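Local coordinates for protein shikimate kinase (Aquifex aeolicus, PDB 2PT5) that probably catalyses the ATP-dependent, magnesium-requiring phosphorylation of the 3-hydroxyl group of shikimate on the pathway to chorismate, at residues 3-8 and 97-102; 93-98 and 139-144. One frame throughout, in Å; residues are numbered along the deposited sequence.

In the fold
Both contacts belong to one five-stranded parallel sheet, and strand 95-100 takes part in each: contact 1 joins it to strand 2-6 in the middle of the sheet, contact 2 joins it to the edge strand 142-145. Their centres lie about 8 Å apart, and they share Val97 and Phe98. Along the chain the order is 3-8, then 93-98 running into 97-102, then 139-144, so the sheet grows outward on this side. A salt bridge from Asp100 to Lys143 ties the two contacts together. The 2-3-1-4-5 strand order is that of the shikimate kinase fold, with the P-loop following the central strand 2-6 of contact 1.

Contact 1: 3-8 and 97-102; sequences IYLIGF and VFIDIP
Strands 3-6 and 97-100 run side by side in parallel, their axes 4.8 Å apart at closest and inclined by 29°, with Leu5 paired to Val97 and Ile6 to Phe98. Three backbone hydrogen bonds join them: Val97 N to Tyr4 O, Ile6 N to Val97 O and Ile99 N to Ile6 O. Beyond the last, the strands part and a water fills in, accepting from Phe8 N (3.0 Å) and donating to Ile99 O (2.8 Å).

On one face, Leu5 and Val97 lie alongside each other, pointing the same way, and CD2 of Leu5 meets CB of Val97 at 3.8 Å. The other branch of Leu5, CD1, reaches CD1 of Ile99, while Ile3 CG2 touches Val97 CG2. Branched aliphatic residues suit this face, which helix 13-24 covers through Leu20, Leu24 and Val16.

The opposite face carries Ile6 and Phe98. Ile6 puts CG1 between its backbone N and carbonyl carbon (chi1 71°), which brings it 3.9 Å from Phe98 CB. The Phe98 ring turns an edge to the other strand: Ile6 O lies in its plane, 3.5 Å from CD1, and Gly7 CA sits by CE1. Gly7 has backbone angles (phi 146°) that only glycine readily adopts, and its CA also comes near Ile99 O. Farther on, Ile101 CD1 approaches Phe8 CB, and the Phe8 ring stacks on Phe130.

Gly7 O accepts a hydrogen bond from Lys13 NZ, and Phe8 O one from Ser11 OG; Ile101 also packs on Cys10. The turn after strand 2-6 is consistent with the start of a Walker A P-loop, whose probable ATP-binding residues run from Cys10 to Thr15, set, as in other P-loop kinases, at the C-terminal end of a central parallel strand.

Contact 2: 93-98 and 139-144; sequences RGTTVF and KADIKV
Thr96 and Asp141 meet with their side chains crossed at about a right angle, and they make the polar end of this contact. Asp141 OD1 receives Thr96 N at 2.9 Å through its anti lone pair, and more weakly the Thr96 hydroxyl. In return, Asp141 N gives a nearly straight bond to Thr96 OG1 (3.0 Å, 173° at the hydrogen). OG1 can give weakly to Asp141 OD1 and take from Asp141 N because it stands between its own backbone N and carbonyl carbon (chi1 50°), turned to the incoming chain. The short carboxylate side chain of aspartate reaches back to the neighbouring strand, and the exchange of bonds fixes Asp141 just before strand 142-145 begins.

From there the backbones pair in parallel through Ile142 N to Thr96 O, Phe98 N to Ile142 O and Val144 N to Phe98 O. On one face, Thr95 crosses Ile142 at a slant, with CG2 of Thr95 pressed to 3.4 Å from CD1 of Ile142, tighter than usual van der Waals contact. Val97 CG1 and Val144 CG2 extend this apolar surface, which helix 150-162 covers through residues such as Leu161 and Val153.

The other face is mixed. Ala140, small enough to sit close to the strand, sets its CB 3.5 Å from Phe98 CB. Lys143 lies alongside Phe98, pointing the same way; its CG is 4.0 Å from Phe98 CD2, so the aliphatic part of the chain flanks the ring. Its ammonium NZ continues to a salt bridge with Asp100, a residue that also pairs with Arg134 of helix 127-137.

With strand 142-145 as its border, the sheet here takes the form of the alpha/beta core of P-loop kinases: a parallel edge strand, entered from helix 127-137 and followed by helix 150-162 packed against one face.

Contact 1: 3-8 and 97-102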
loop_
_atom_site.group_PDB
_atom_site.type_symbol
_atom_site.label_atom_id
_atom_site.label_comp_id
_atom_site.label_asym_id
_atom_site.label_seq_id
_atom_site.Cartn_x
_atom_site.Cartn_y
_atom_site.Cartn_z
ATOM N N ILE A 3 9.616 -7.091 0.383
ATOM C CA ILE A 3 9.431 -5.716 0.831
ATOM C C ILE A 3 7.994 -5.270 0.594
ATOM O O ILE A 3 7.508 -5.262 -0.540
ATOM C CB ILE A 3 10.377 -4.770 0.081
ATOM C CG1 ILE A 3 11.831 -5.168 0.355
ATOM C CG2 ILE A 3 10.118 -3.332 0.505
ATOM C CD1 ILE A 3 12.819 -4.492 -0.583
ATOM N N TYR A 4 7.312 -4.886 1.663
ATOM C CA TYR A 4 5.929 -4.453 1.525
ATOM C C TYR A 4 5.776 -2.951 1.661
ATOM O O TYR A 4 6.308 -2.349 2.593
ATOM C CB TYR A 4 5.050 -5.148 2.567
ATOM C CG TYR A 4 5.110 -6.656 2.504
ATOM C CD1 TYR A 4 6.038 -7.369 3.261
ATOM C CD2 TYR A 4 4.239 -7.371 1.678
ATOM C CE1 TYR A 4 6.097 -8.770 3.199
ATOM C CE2 TYR A 4 4.291 -8.769 1.606
ATOM C CZ TYR A 4 5.221 -9.463 2.372
ATOM O OH TYR A 4 5.272 -10.847 2.313
ATOM N N LEU A 5 5.043 -2.346 0.731
ATOM C CA LEU A 5 4.814 -0.907 0.779
ATOM C C LEU A 5 3.380 -0.667 1.232
ATOM O O LEU A 5 2.451 -1.227 0.671
ATOM C CB LEU A 5 5.039 -0.273 -0.595
ATOM C CG LEU A 5 6.412 -0.474 -1.247
ATOM C CD1 LEU A 5 6.473 0.354 -2.520
ATOM C CD2 LEU A 5 7.529 -0.077 -0.289
ATOM N N ILE A 6 3.206 0.164 2.255
ATOM C CA ILE A 6 1.874 0.446 2.766
ATOM C C ILE A 6 1.664 1.945 2.898
ATOM O O ILE A 6 2.625 2.713 2.979
ATOM C CB ILE A 6 1.651 -0.242 4.141
ATOM C CG1 ILE A 6 2.477 0.450 5.229
ATOM C CG2 ILE A 6 2.071 -1.699 4.059
ATOM C CD1 ILE A 6 2.394 -0.233 6.598
ATOM N N GLY A 7 0.403 2.358 2.909
ATOM C CA GLY A 7 0.085 3.768 3.031
ATOM C C GLY A 7 -1.161 4.081 2.227
ATOM O O GLY A 7 -1.777 3.177 1.646
ATOM N N PHE A 8 -1.531 5.357 2.170
ATOM C CA PHE A 8 -2.721 5.741 1.427
ATOM C C PHE A 8 -2.514 5.614 -0.085
ATOM O O PHE A 8 -1.385 5.643 -0.591
ATOM C CB PHE A 8 -3.162 7.168 1.804
ATOM C CG PHE A 8 -3.505 7.327 3.263
ATOM C CD1 PHE A 8 -2.573 7.850 4.163
ATOM C CD2 PHE A 8 -4.740 6.905 3.750
ATOM C CE1 PHE A 8 -2.865 7.951 5.533
ATOM C CE2 PHE A 8 -5.042 7.001 5.114
ATOM C CZ PHE A 8 -4.098 7.527 6.007
ATOM N N VAL A 97 7.213 -1.168 4.735
ATOM C CA VAL A 97 7.617 0.223 4.564
ATOM C C VAL A 97 6.418 1.143 4.412
ATOM O O VAL A 97 5.623 1.000 3.479
ATOM C CB VAL A 97 8.509 0.403 3.309
ATOM C CG1 VAL A 97 9.029 1.824 3.244
ATOM C CG2 VAL A 97 9.665 -0.591 3.336
ATOM N N PHE A 98 6.310 2.105 5.320
ATOM C CA PHE A 98 5.209 3.052 5.287
ATOM C C PHE A 98 5.650 4.339 4.610
ATOM O O PHE A 98 6.539 5.038 5.091
ATOM C CB PHE A 98 4.706 3.330 6.721
ATOM C CG PHE A 98 3.690 4.455 6.825
ATOM C CD1 PHE A 98 2.777 4.706 5.801
ATOM C CD2 PHE A 98 3.631 5.241 7.980
ATOM C CE1 PHE A 98 1.823 5.719 5.922
ATOM C CE2 PHE A 98 2.676 6.260 8.115
ATOM C CZ PHE A 98 1.771 6.499 7.086
ATOM N N ILE A 99 5.042 4.626 3.467
ATOM C CA ILE A 99 5.340 5.846 2.733
ATOM C C ILE A 99 4.295 6.831 3.241
ATOM O O ILE A 99 3.134 6.824 2.819
ATOM C CB ILE A 99 5.204 5.622 1.227
ATOM C CG1 ILE A 99 6.203 4.544 0.791
ATOM C CG2 ILE A 99 5.447 6.921 0.490
ATOM C CD1 ILE A 99 6.026 4.068 -0.652
ATOM N N ASP A 100 4.740 7.669 4.169
ATOM C CA ASP A 100 3.900 8.642 4.859
ATOM C C ASP A 100 3.716 10.014 4.213
ATOM O O ASP A 100 4.687 10.686 3.891
ATOM C CB ASP A 100 4.479 8.840 6.263
ATOM C CG ASP A 100 3.545 9.590 7.189
ATOM O OD1 ASP A 100 4.054 10.233 8.129
ATOM O OD2 ASP A 100 2.313 9.520 6.996
ATOM N N ILE A 101 2.460 10.416 4.030
ATOM C CA ILE A 101 2.133 11.740 3.507
ATOM C C ILE A 101 1.184 12.386 4.521
ATOM O O ILE A 101 0.319 11.711 5.094
ATOM C CB ILE A 101 1.413 11.695 2.135
ATOM C CG1 ILE A 101 0.224 10.740 2.197
ATOM C CG2 ILE A 101 2.401 11.316 1.035
ATOM C CD1 ILE A 101 -0.622 10.737 0.931
ATOM N N PRO A 102 1.344 13.696 4.768
ATOM C CA PRO A 102 0.508 14.446 5.713
ATOM C C PRO A 102 -0.929 14.613 5.216
ATOM O O PRO A 102 -1.198 14.480 4.021
ATOM C CB PRO A 102 1.245 15.776 5.839
ATOM C CG PRO A 102 1.861 15.942 4.475
ATOM C CD PRO A 102 2.387 14.557 4.185
HETATM O O HOH W 1 0.460 7.250 3.342
#

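Contact 2: 93-98 and 139-144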
loop_
_atom_site.group_PDB
_atom_site.type_symbol
_atom_site.label_atom_id
_atom_site.label_comp_id
_atom_site.label_asym_id
_atom_site.label_seq_id
_atom_site.Cartn_x
_atom_site.Cartn_y
_atom_site.Cartn_z
ATOM N N ARG A 93 7.168 -12.118 6.998
ATOM C CA ARG A 93 7.714 -12.501 5.705
ATOM C C ARG A 93 8.813 -11.540 5.247
ATOM O O ARG A 93 9.714 -11.931 4.506
ATOM C CB ARG A 93 6.591 -12.566 4.661
ATOM C CG ARG A 93 5.526 -13.611 4.972
ATOM C CD ARG A 93 6.144 -15.004 4.996
ATOM N NE ARG A 93 5.418 -15.931 5.862
ATOM C CZ ARG A 93 4.534 -16.828 5.439
ATOM N NH1 ARG A 93 3.934 -17.620 6.310
ATOM N NH2 ARG A 93 4.260 -16.946 4.147
ATOM N N GLY A 94 8.748 -10.288 5.695
ATOM C CA GLY A 94 9.762 -9.334 5.296
ATOM C C GLY A 94 9.712 -7.973 5.967
ATOM O O GLY A 94 9.283 -7.837 7.116
ATOM N N THR A 95 10.164 -6.959 5.235
ATOM C CA THR A 95 10.198 -5.592 5.735
ATOM C C THR A 95 9.009 -4.796 5.210
ATOM O O THR A 95 8.737 -4.780 4.002
ATOM C CB THR A 95 11.503 -4.888 5.307
ATOM O OG1 THR A 95 12.620 -5.651 5.772
ATOM C CG2 THR A 95 11.580 -3.477 5.890
ATOM N N THR A 96 8.300 -4.147 6.128
ATOM C CA THR A 96 7.142 -3.341 5.785
ATOM C C THR A 96 7.607 -1.897 5.773
ATOM O O THR A 96 8.335 -1.464 6.666
ATOM C CB THR A 96 5.985 -3.547 6.797
ATOM O OG1 THR A 96 6.468 -3.393 8.138
ATOM C CG2 THR A 96 5.394 -4.939 6.636
ATOM N N VAL A 97 7.213 -1.168 4.735
ATOM C CA VAL A 97 7.617 0.223 4.564
ATOM C C VAL A 97 6.418 1.143 4.412
ATOM O O VAL A 97 5.623 1.000 3.479
ATOM C CB VAL A 97 8.509 0.403 3.309
ATOM C CG1 VAL A 97 9.029 1.824 3.244
ATOM C CG2 VAL A 97 9.665 -0.591 3.336
ATOM N N PHE A 98 6.310 2.105 5.320
ATOM C CA PHE A 98 5.209 3.052 5.287
ATOM C C PHE A 98 5.650 4.339 4.610
ATOM O O PHE A 98 6.539 5.038 5.091
ATOM C CB PHE A 98 4.706 3.330 6.721
ATOM C CG PHE A 98 3.690 4.455 6.825
ATOM C CD1 PHE A 98 2.777 4.706 5.801
ATOM C CD2 PHE A 98 3.631 5.241 7.980
ATOM C CE1 PHE A 98 1.823 5.719 5.922
ATOM C CE2 PHE A 98 2.676 6.260 8.115
ATOM C CZ PHE A 98 1.771 6.499 7.086
ATOM N N LYS A 139 2.834 1.428 12.247
ATOM C CA LYS A 139 3.398 0.252 12.898
ATOM C C LYS A 139 4.423 -0.435 11.993
ATOM O O LYS A 139 4.978 -1.474 12.344
ATOM C CB LYS A 139 2.276 -0.726 13.271
ATOM C CG LYS A 139 1.299 -0.164 14.303
ATOM C CD LYS A 139 0.177 -1.140 14.616
ATOM C CE LYS A 139 -0.665 -0.648 15.787
ATOM N NZ LYS A 139 0.150 -0.509 17.027
ATOM N N ALA A 140 4.680 0.174 10.839
ATOM C CA ALA A 140 5.616 -0.358 9.854
ATOM C C ALA A 140 7.067 -0.386 10.335
ATOM O O ALA A 140 7.485 0.459 11.126
ATOM C CB ALA A 140 5.520 0.466 8.566
ATOM N N ASP A 141 7.832 -1.354 9.843
ATOM C CA ASP A 141 9.239 -1.476 10.201
ATOM C C ASP A 141 9.962 -0.184 9.835
ATOM O O ASP A 141 10.729 0.368 10.631
ATOM C CB ASP A 141 9.881 -2.636 9.438
ATOM C CG ASP A 141 9.268 -3.972 9.792
ATOM O OD1 ASP A 141 8.850 -4.706 8.870
ATOM O OD2 ASP A 141 9.214 -4.291 10.998
ATOM N N ILE A 142 9.703 0.298 8.624
ATOM C CA ILE A 142 10.343 1.516 8.136
ATOM C C ILE A 142 9.313 2.552 7.693
ATOM O O ILE A 142 8.311 2.218 7.055
ATOM C CB ILE A 142 11.272 1.208 6.937
ATOM C CG1 ILE A 142 12.235 0.073 7.298
ATOM C CG2 ILE A 142 12.061 2.449 6.554
ATOM C CD1 ILE A 142 13.070 -0.418 6.119
ATOM N N LYS A 143 9.575 3.810 8.030
ATOM C CA LYS A 143 8.685 4.910 7.677
ATOM C C LYS A 143 9.487 5.983 6.954
ATOM O O LYS A 143 10.483 6.456 7.472
ATOM C CB LYS A 143 8.052 5.501 8.943
ATOM C CG LYS A 143 7.230 6.767 8.707
ATOM C CD LYS A 143 6.765 7.388 10.027
ATOM C CE LYS A 143 5.888 8.612 9.803
ATOM N NZ LYS A 143 6.583 9.717 9.073
ATOM N N VAL A 144 9.052 6.362 5.758
ATOM C CA VAL A 144 9.746 7.382 4.979
ATOM C C VAL A 144 8.789 8.486 4.533
ATOM O O VAL A 144 7.585 8.260 4.406
ATOM C CB VAL A 144 10.417 6.761 3.726
ATOM C CG1 VAL A 144 11.413 5.685 4.143
ATOM C CG2 VAL A 144 9.360 6.166 2.814
#